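Local coordinates for protein rhodopsin (Todarodes pacificus, PDB 2Z73) that captures light through its retinal chromophore and, on 11-cis to all-trans isomerization, activates G-protein signalling to phospholipase C in squid vision, at residues S316-S327 against C337-D347; T10-V18 against K100-C108. All coordinates share one frame; numbering follows the deposited sequence.

Contact 1 of 2, residues S316-S327 against C337-D347; sequences SVSHPKFREAIS and CQFDDKETEDD. With PLM (palmitic acid), chain F; BOG (octyl beta-D-glucopyranoside), chain C.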
# COMPACT_ATOMS: atom_id res chain seq x y z
N SER A 316 -7.72 1.99 11.91
CA SER A 316 -8.64 1.72 13.01
C SER A 316 -8.10 1.97 14.41
O SER A 316 -8.88 2.11 15.36
CB SER A 316 -9.16 0.28 12.92
OG SER A 316 -8.17 -0.65 13.29
N VAL A 317 -6.78 2.04 14.56
CA VAL A 317 -6.18 2.28 15.88
C VAL A 317 -5.56 3.66 16.03
O VAL A 317 -5.12 4.01 17.11
CB VAL A 317 -5.07 1.25 16.20
CG1 VAL A 317 -5.64 -0.14 16.20
CG2 VAL A 317 -3.94 1.36 15.20
N SER A 318 -5.52 4.44 14.94
CA SER A 318 -4.90 5.76 15.01
C SER A 318 -5.63 6.86 14.27
O SER A 318 -5.24 8.03 14.37
CB SER A 318 -3.48 5.69 14.46
OG SER A 318 -3.53 5.41 13.07
N HIS A 319 -6.66 6.52 13.52
CA HIS A 319 -7.38 7.55 12.78
C HIS A 319 -8.68 7.92 13.49
O HIS A 319 -9.66 7.17 13.44
CB HIS A 319 -7.67 7.05 11.37
CG HIS A 319 -8.01 8.14 10.41
ND1 HIS A 319 -9.10 8.97 10.58
CD2 HIS A 319 -7.39 8.57 9.29
CE1 HIS A 319 -9.13 9.86 9.60
NE2 HIS A 319 -8.10 9.63 8.81
N PRO A 320 -8.71 9.09 14.15
CA PRO A 320 -9.88 9.59 14.90
C PRO A 320 -11.21 9.64 14.14
O PRO A 320 -12.14 8.92 14.50
CB PRO A 320 -9.42 10.97 15.37
CG PRO A 320 -8.48 11.40 14.31
CD PRO A 320 -7.68 10.14 14.06
N LYS A 321 -11.31 10.46 13.10
CA LYS A 321 -12.56 10.54 12.36
C LYS A 321 -13.00 9.16 11.89
O LYS A 321 -14.16 8.80 12.01
CB LYS A 321 -12.44 11.48 11.16
CG LYS A 321 -12.63 12.95 11.50
CD LYS A 321 -12.50 13.83 10.28
CE LYS A 321 -12.69 15.30 10.64
NZ LYS A 321 -12.54 16.20 9.46
N PHE A 322 -12.05 8.39 11.37
CA PHE A 322 -12.35 7.05 10.88
C PHE A 322 -12.82 6.16 12.02
O PHE A 322 -13.78 5.40 11.87
CB PHE A 322 -11.12 6.43 10.23
CG PHE A 322 -11.35 5.05 9.69
CD1 PHE A 322 -12.31 4.82 8.71
CD2 PHE A 322 -10.59 3.98 10.15
CE1 PHE A 322 -12.50 3.54 8.20
CE2 PHE A 322 -10.78 2.70 9.64
CZ PHE A 322 -11.74 2.48 8.67
N ARG A 323 -12.15 6.25 13.16
CA ARG A 323 -12.53 5.45 14.31
C ARG A 323 -13.91 5.86 14.79
O ARG A 323 -14.67 5.04 15.32
CB ARG A 323 -11.51 5.64 15.44
CG ARG A 323 -10.24 4.81 15.28
CD ARG A 323 -9.18 5.24 16.27
NE ARG A 323 -9.63 5.22 17.66
CZ ARG A 323 -9.80 4.12 18.39
NH1 ARG A 323 -9.56 2.92 17.87
NH2 ARG A 323 -10.21 4.22 19.65
N GLU A 324 -14.24 7.13 14.60
CA GLU A 324 -15.54 7.65 15.01
C GLU A 324 -16.57 6.88 14.19
O GLU A 324 -17.40 6.15 14.73
CB GLU A 324 -15.60 9.14 14.68
CG GLU A 324 -16.51 9.98 15.56
CD GLU A 324 -16.74 11.36 14.97
OE1 GLU A 324 -17.26 12.24 15.69
OE2 GLU A 324 -16.40 11.56 13.78
N ALA A 325 -16.49 7.04 12.88
CA ALA A 325 -17.39 6.38 11.95
C ALA A 325 -17.58 4.89 12.25
O ALA A 325 -18.70 4.39 12.24
CB ALA A 325 -16.87 6.56 10.51
N ILE A 326 -16.49 4.18 12.52
CA ILE A 326 -16.62 2.76 12.82
C ILE A 326 -17.53 2.56 14.02
O ILE A 326 -18.48 1.77 13.97
CB ILE A 326 -15.24 2.10 13.08
CG1 ILE A 326 -14.37 2.17 11.82
CG2 ILE A 326 -15.41 0.63 13.47
CD1 ILE A 326 -13.07 1.43 11.95
N SER A 327 -17.26 3.28 15.09
CA SER A 327 -18.05 3.17 16.32
C SER A 327 -19.53 3.40 16.05
O SER A 327 -20.39 2.84 16.73
CB SER A 327 -17.56 4.17 17.36
OG SER A 327 -17.85 5.50 16.96
N CYS A 337 -10.31 -1.67 20.70
CA CYS A 337 -9.81 -0.33 20.39
C CYS A 337 -10.91 0.71 20.62
O CYS A 337 -11.08 1.62 19.81
CB CYS A 337 -9.37 -0.31 18.93
SG CYS A 337 -9.02 -1.97 18.32
N GLN A 338 -11.63 0.57 21.73
CA GLN A 338 -12.73 1.46 22.07
C GLN A 338 -12.54 2.94 21.74
O GLN A 338 -11.51 3.54 22.06
CB GLN A 338 -13.07 1.31 23.56
CG GLN A 338 -14.55 1.09 23.79
CD GLN A 338 -15.06 -0.13 23.05
OE1 GLN A 338 -14.74 -1.27 23.41
NE2 GLN A 338 -15.85 0.09 22.00
N PHE A 339 -13.56 3.52 21.11
CA PHE A 339 -13.54 4.92 20.73
C PHE A 339 -14.05 5.84 21.84
O PHE A 339 -14.82 5.43 22.70
CB PHE A 339 -14.40 5.13 19.47
CG PHE A 339 -14.52 6.57 19.06
CD1 PHE A 339 -13.42 7.25 18.57
CD2 PHE A 339 -15.72 7.25 19.20
CE1 PHE A 339 -13.51 8.60 18.21
CE2 PHE A 339 -15.83 8.59 18.85
CZ PHE A 339 -14.72 9.26 18.36
N ASP A 340 -13.61 7.09 21.79
CA ASP A 340 -14.01 8.09 22.76
C ASP A 340 -14.11 9.46 22.10
O ASP A 340 -13.40 9.74 21.14
CB ASP A 340 -13.00 8.19 23.90
CG ASP A 340 -13.29 9.36 24.80
OD1 ASP A 340 -14.32 9.32 25.51
OD2 ASP A 340 -12.50 10.33 24.79
N ASP A 341 -14.99 10.30 22.62
CA ASP A 341 -15.20 11.64 22.07
C ASP A 341 -13.92 12.45 22.02
O ASP A 341 -13.65 13.14 21.03
CB ASP A 341 -16.24 12.38 22.90
CG ASP A 341 -17.46 11.54 23.19
OD1 ASP A 341 -18.35 12.01 23.94
OD2 ASP A 341 -17.53 10.41 22.66
N LYS A 342 -13.12 12.37 23.08
CA LYS A 342 -11.88 13.12 23.16
C LYS A 342 -10.94 12.94 21.97
O LYS A 342 -10.06 13.78 21.74
CB LYS A 342 -11.13 12.79 24.46
CG LYS A 342 -11.65 13.53 25.69
CD LYS A 342 -10.73 13.32 26.89
CE LYS A 342 -10.97 14.36 27.98
NZ LYS A 342 -12.33 14.30 28.59
N GLU A 343 -11.12 11.87 21.22
CA GLU A 343 -10.26 11.60 20.07
C GLU A 343 -10.50 12.57 18.91
O GLU A 343 -9.63 12.78 18.07
CB GLU A 343 -10.48 10.16 19.57
CG GLU A 343 -10.45 9.09 20.66
CD GLU A 343 -10.53 7.67 20.09
OE1 GLU A 343 -10.64 6.71 20.88
OE2 GLU A 343 -10.48 7.53 18.85
N THR A 344 -11.69 13.18 18.88
CA THR A 344 -12.05 14.10 17.81
C THR A 344 -11.98 15.58 18.17
O THR A 344 -12.25 16.45 17.33
CB THR A 344 -13.48 13.78 17.30
OG1 THR A 344 -14.37 13.70 18.42
CG2 THR A 344 -13.49 12.46 16.55
N GLU A 345 -11.60 15.87 19.41
CA GLU A 345 -11.51 17.24 19.88
C GLU A 345 -10.70 18.16 18.97
O GLU A 345 -11.20 19.18 18.51
CB GLU A 345 -10.92 17.27 21.29
CG GLU A 345 -11.73 16.48 22.29
CD GLU A 345 -11.09 16.45 23.66
OE1 GLU A 345 -9.92 16.03 23.76
OE2 GLU A 345 -11.76 16.84 24.64
N ASP A 346 -9.44 17.79 18.71
CA ASP A 346 -8.58 18.59 17.86
C ASP A 346 -9.20 18.93 16.51
O ASP A 346 -8.87 19.96 15.91
CB ASP A 346 -7.23 17.90 17.64
CG ASP A 346 -6.27 18.09 18.81
OD1 ASP A 346 -6.55 17.58 19.92
OD2 ASP A 346 -5.23 18.76 18.63
N ASP A 347 -10.09 18.08 16.02
CA ASP A 347 -10.76 18.35 14.75
C ASP A 347 -11.88 19.36 14.95
O ASP A 347 -12.20 20.15 14.06
CB ASP A 347 -11.33 17.07 14.14
CG ASP A 347 -10.26 16.18 13.54
OD1 ASP A 347 -9.58 15.46 14.30
OD2 ASP A 347 -10.10 16.21 12.30
C1 PLM F . -8.49 -2.25 16.62
O2 PLM F . -8.50 -1.33 15.82
C2 PLM F . -8.20 -3.68 16.14
C3 PLM F . -9.15 -4.16 15.03
C4 PLM F . -9.06 -5.67 14.89
C5 PLM F . -8.44 -6.06 13.58
C6 PLM F . -8.36 -7.56 13.47
C7 PLM F . -6.92 -8.02 13.49
C8 PLM F . -6.79 -9.54 13.38
C9 PLM F . -5.48 -9.94 12.71
CA PLM F . -4.73 -10.97 13.51
CB PLM F . -3.27 -10.97 13.11
CC PLM F . -2.60 -12.28 13.47
CD PLM F . -1.14 -12.27 13.07
CE PLM F . -0.26 -12.54 14.26
CF PLM F . 0.59 -11.33 14.62
CG PLM F . 1.48 -11.60 15.83
C1 BOG C . -8.37 16.74 6.46
O1 BOG C . -7.18 16.15 6.15
C2 BOG C . -8.35 16.63 7.96
O2 BOG C . -8.31 15.23 8.44
C3 BOG C . -9.62 17.28 8.30
O3 BOG C . -9.61 17.20 9.68
C4 BOG C . -9.62 18.76 7.76
O4 BOG C . -10.82 19.40 8.08
C5 BOG C . -9.62 18.82 6.29
O5 BOG C . -8.40 18.17 5.97
C6 BOG C . -9.62 20.31 5.73
O6 BOG C . -9.63 20.28 4.21
C1' BOG C . -7.56 15.42 5.02
C2' BOG C . -6.27 15.07 4.47
C3' BOG C . -6.36 13.58 4.40
C4' BOG C . -5.02 13.23 4.74
C5' BOG C . -4.93 11.80 4.36
C6' BOG C . -3.94 11.33 5.27
C7' BOG C . -3.90 9.89 4.95
C8' BOG C . -3.46 9.34 6.19
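Arg323 grips Glu343 side-on. Arg323 NE reaches Glu343 OE2 at 2.7 Å and Arg323 NH2 reaches Glu343 OE1 at 2.8 Å. The second bond is almost straight and uses the syn lone pair; guanidinium and carboxylate lie nearly coplanar, 17° apart. The other end of the guanidinium closes on one backbone oxygen: NH1 and NH2 both donate to Cys337 O. Within its own segment Arg323 NH1 also binds Ser316 O at 2.7 Å, so all three nitrogens are engaged. A bend at chi3 (55°) turns the group toward these acceptors. With an alanine here, the Glu343 carboxylate and Cys337 O would probably lose these donors and the returning chain could drift. Beside this network Phe339 lays one ring face over Glu324 CA, a CH-pi contact 3.8 Å from CA to the ring centroid. Lys321 and Asp347 form a long salt bridge, NZ to OD2 3.7 Å, near the octyl glucoside. Cys337 SG carries a palmitoyl chain as a thioester. The helix 320-329 is the amphipathic eighth helix of rhodopsin-like receptors. One buried arginine, its charge probably offset by Glu343, thus probably helps hold the palmitoylated chain back on this helix.

Contact 2 of 2, residues T10-V18 against K100-C108; sequences TWWYNPSIV and KWIFGFAAC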
# COMPACT_ATOMS: atom_id res chain seq x y z
N THR A 10 7.15 -36.13 -12.73
CA THR A 10 7.63 -35.04 -11.88
C THR A 10 6.48 -34.55 -10.99
O THR A 10 5.31 -34.89 -11.24
CB THR A 10 8.18 -33.85 -12.71
OG1 THR A 10 7.11 -33.20 -13.41
CG2 THR A 10 9.20 -34.35 -13.73
N TRP A 11 6.81 -33.76 -9.97
CA TRP A 11 5.83 -33.21 -9.03
C TRP A 11 5.50 -31.76 -9.33
O TRP A 11 4.56 -31.21 -8.77
CB TRP A 11 6.37 -33.27 -7.60
CG TRP A 11 7.58 -32.40 -7.39
CD1 TRP A 11 8.89 -32.76 -7.53
CD2 TRP A 11 7.59 -30.99 -7.10
NE1 TRP A 11 9.71 -31.67 -7.35
CE2 TRP A 11 8.94 -30.57 -7.08
CE3 TRP A 11 6.58 -30.04 -6.85
CZ2 TRP A 11 9.31 -29.25 -6.83
CZ3 TRP A 11 6.95 -28.72 -6.60
CH2 TRP A 11 8.31 -28.34 -6.59
N TRP A 12 6.29 -31.14 -10.19
CA TRP A 12 6.10 -29.73 -10.51
C TRP A 12 5.47 -29.47 -11.87
O TRP A 12 5.07 -28.34 -12.16
CB TRP A 12 7.46 -29.02 -10.46
CG TRP A 12 8.49 -29.71 -11.32
CD1 TRP A 12 9.36 -30.69 -10.93
CD2 TRP A 12 8.65 -29.58 -12.73
NE1 TRP A 12 10.04 -31.19 -12.02
CE2 TRP A 12 9.63 -30.52 -13.14
CE3 TRP A 12 8.06 -28.76 -13.71
CZ2 TRP A 12 10.02 -30.67 -14.47
CZ3 TRP A 12 8.45 -28.91 -15.04
CH2 TRP A 12 9.42 -29.86 -15.41
N TYR A 13 5.38 -30.49 -12.72
CA TYR A 13 4.84 -30.29 -14.06
C TYR A 13 3.49 -29.65 -14.19
O TYR A 13 2.50 -30.14 -13.64
CB TYR A 13 4.80 -31.60 -14.85
CG TYR A 13 4.35 -31.38 -16.28
CD1 TYR A 13 3.12 -31.84 -16.72
CD2 TYR A 13 5.16 -30.70 -17.18
CE1 TYR A 13 2.70 -31.63 -18.04
CE2 TYR A 13 4.76 -30.48 -18.49
CZ TYR A 13 3.52 -30.95 -18.91
OH TYR A 13 3.11 -30.75 -20.21
N ASN A 14 3.44 -28.56 -14.94
CA ASN A 14 2.20 -27.87 -15.18
C ASN A 14 1.90 -27.90 -16.67
O ASN A 14 2.68 -27.41 -17.49
CB ASN A 14 2.28 -26.42 -14.69
CG ASN A 14 0.92 -25.78 -14.61
OD1 ASN A 14 0.16 -25.78 -15.58
ND2 ASN A 14 0.60 -25.23 -13.45
N PRO A 15 0.77 -28.49 -17.05
CA PRO A 15 0.41 -28.56 -18.46
C PRO A 15 0.09 -27.22 -19.11
O PRO A 15 0.08 -27.12 -20.34
CB PRO A 15 -0.80 -29.50 -18.45
CG PRO A 15 -1.45 -29.17 -17.14
CD PRO A 15 -0.25 -29.14 -16.21
N SER A 16 -0.14 -26.20 -18.30
CA SER A 16 -0.50 -24.86 -18.80
C SER A 16 0.66 -23.87 -18.83
O SER A 16 0.72 -23.01 -19.70
CB SER A 16 -1.60 -24.25 -17.94
OG SER A 16 -2.71 -25.10 -17.79
N ILE A 17 1.56 -24.00 -17.86
CA ILE A 17 2.68 -23.08 -17.71
C ILE A 17 4.01 -23.82 -17.64
O ILE A 17 4.13 -24.83 -16.95
CB ILE A 17 2.45 -22.26 -16.42
CG1 ILE A 17 1.07 -21.60 -16.48
CG2 ILE A 17 3.59 -21.24 -16.21
CD1 ILE A 17 0.55 -21.08 -15.17
N VAL A 18 5.01 -23.33 -18.37
CA VAL A 18 6.32 -23.98 -18.36
C VAL A 18 7.11 -23.47 -17.18
O VAL A 18 7.56 -22.33 -17.18
CB VAL A 18 7.14 -23.67 -19.64
CG1 VAL A 18 8.53 -24.29 -19.54
CG2 VAL A 18 6.42 -24.20 -20.88
N LYS A 100 -0.97 -27.45 -6.81
CA LYS A 100 -0.78 -27.14 -8.22
C LYS A 100 -1.65 -25.98 -8.72
O LYS A 100 -2.77 -25.82 -8.25
CB LYS A 100 -1.07 -28.38 -9.06
CG LYS A 100 -0.88 -28.18 -10.55
CD LYS A 100 -0.82 -29.51 -11.29
CE LYS A 100 0.32 -30.38 -10.77
NZ LYS A 100 1.62 -29.66 -10.77
N TRP A 101 -1.12 -25.19 -9.65
CA TRP A 101 -1.86 -24.08 -10.24
C TRP A 101 -2.70 -24.62 -11.39
O TRP A 101 -2.18 -24.90 -12.48
CB TRP A 101 -0.92 -22.99 -10.76
CG TRP A 101 -1.63 -21.86 -11.49
CD1 TRP A 101 -1.99 -21.84 -12.81
CD2 TRP A 101 -2.07 -20.61 -10.94
NE1 TRP A 101 -2.63 -20.66 -13.11
CE2 TRP A 101 -2.69 -19.89 -11.98
CE3 TRP A 101 -2.00 -20.04 -9.66
CZ2 TRP A 101 -3.24 -18.61 -11.78
CZ3 TRP A 101 -2.55 -18.76 -9.46
CH2 TRP A 101 -3.17 -18.06 -10.52
N ILE A 102 -3.99 -24.78 -11.14
CA ILE A 102 -4.93 -25.33 -12.11
C ILE A 102 -5.73 -24.30 -12.91
O ILE A 102 -6.71 -24.67 -13.53
CB ILE A 102 -5.98 -26.21 -11.42
CG1 ILE A 102 -6.76 -25.34 -10.41
CG2 ILE A 102 -5.30 -27.38 -10.74
CD1 ILE A 102 -8.04 -25.97 -9.88
N PHE A 103 -5.32 -23.04 -12.91
CA PHE A 103 -6.12 -22.03 -13.60
C PHE A 103 -5.61 -21.54 -14.94
O PHE A 103 -6.15 -20.58 -15.49
CB PHE A 103 -6.37 -20.85 -12.66
CG PHE A 103 -7.05 -21.25 -11.37
CD1 PHE A 103 -8.40 -21.60 -11.36
CD2 PHE A 103 -6.32 -21.33 -10.19
CE1 PHE A 103 -9.01 -22.03 -10.18
CE2 PHE A 103 -6.93 -21.75 -9.00
CZ PHE A 103 -8.27 -22.10 -9.00
N GLY A 104 -4.59 -22.20 -15.47
CA GLY A 104 -4.06 -21.82 -16.77
C GLY A 104 -3.13 -20.63 -16.81
O GLY A 104 -3.06 -19.85 -15.88
N PHE A 105 -2.42 -20.50 -17.93
CA PHE A 105 -1.46 -19.42 -18.13
C PHE A 105 -2.08 -18.03 -18.12
O PHE A 105 -1.54 -17.11 -17.52
CB PHE A 105 -0.70 -19.64 -19.44
CG PHE A 105 0.68 -19.05 -19.45
CD1 PHE A 105 1.35 -18.82 -20.65
CD2 PHE A 105 1.32 -18.70 -18.26
CE1 PHE A 105 2.62 -18.27 -20.66
CE2 PHE A 105 2.59 -18.15 -18.27
CZ PHE A 105 3.24 -17.93 -19.48
N ALA A 106 -3.21 -17.86 -18.80
CA ALA A 106 -3.89 -16.57 -18.86
C ALA A 106 -4.20 -16.04 -17.46
O ALA A 106 -4.01 -14.86 -17.17
CB ALA A 106 -5.18 -16.68 -19.67
N ALA A 107 -4.68 -16.92 -16.59
CA ALA A 107 -4.99 -16.52 -15.23
C ALA A 107 -3.71 -16.11 -14.52
O ALA A 107 -3.68 -15.11 -13.81
CB ALA A 107 -5.66 -17.67 -14.49
N CYS A 108 -2.65 -16.87 -14.73
CA CYS A 108 -1.34 -16.59 -14.13
C CYS A 108 -0.90 -15.18 -14.50
O CYS A 108 -0.50 -14.40 -13.64
CB CYS A 108 -0.32 -17.61 -14.65
SG CYS A 108 1.41 -17.50 -14.08
O HOH W 1 -3.31 -24.45 -15.02
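Trp101 O is held by two donors. Asn14 ND2 reaches Trp101 O at 3.0 Å, in the carbonyl plane and on a lone pair, and water 1 donates to it as well. The same water accepts from Gly104 N and is hydrogen-bonded to Ser16 OG at 2.9 Å, so it bridges the two segments. The other end of the Asn14 amide works within its own turn. Asn14 OD1 accepts from Ser16 N at 2.8 Å, in the carbonyl plane, which makes an Asx turn. It also accepts from Ile17 N, which sits above that plane and completes an Asx motif. These bonds fix the rotation of the amide and point ND2 across the contact. Lys100 bends at chi3 and chi4, which brings NZ to Tyr13 O at 3.0 Å, above the carbonyl plane. Here the extracellular N-terminal segment packs on the first extracellular loop, near the N-terminal end of helix 104-138, the third transmembrane helix. Cys108 is in the disulfide with Cys186, which ties this helix to the second extracellular loop. Ile17 supplies the apolar part. Ile17 CG1 comes within 3.4 Å of Phe105 CD2. Ile17 CD1 touches both Trp101 and Cys108, 3.5 Å from Trp101 CD1 and 3.6 Å from Cys108 CB. With chi1 at -55°, CG1 stands anti to the carbonyl carbon, and chi2 at 164° extends CD1 into this corner. The indole of Trp101 is held in turn by its NE1, which donates to Gly104 O at 2.9 Å. Leu179 of strand 177-179 touches Asn14, Ile17 and Trp101.

Overall arrangement
From the N terminus, contact 2 comes first. Residues 10-18 meet 100-108 after the chain has run through helices 31-61 and 70-87, among others, so this contact closes a long, mostly helical loop and ties the N-terminal segment to the region near the N-terminal end of helix 104-138. The chain then passes through the remaining transmembrane helices to helix 311-318. Contact 1 closes a short loop, the nine residues 328-336, folding 337-347 back on helix 320-329. The two contacts are in series and neither nest nor cross. They lie on opposite sides of the chain's centre, one extracellular and one cytoplasmic. The centres of contact 1 and contact 2 are about 47 Å apart.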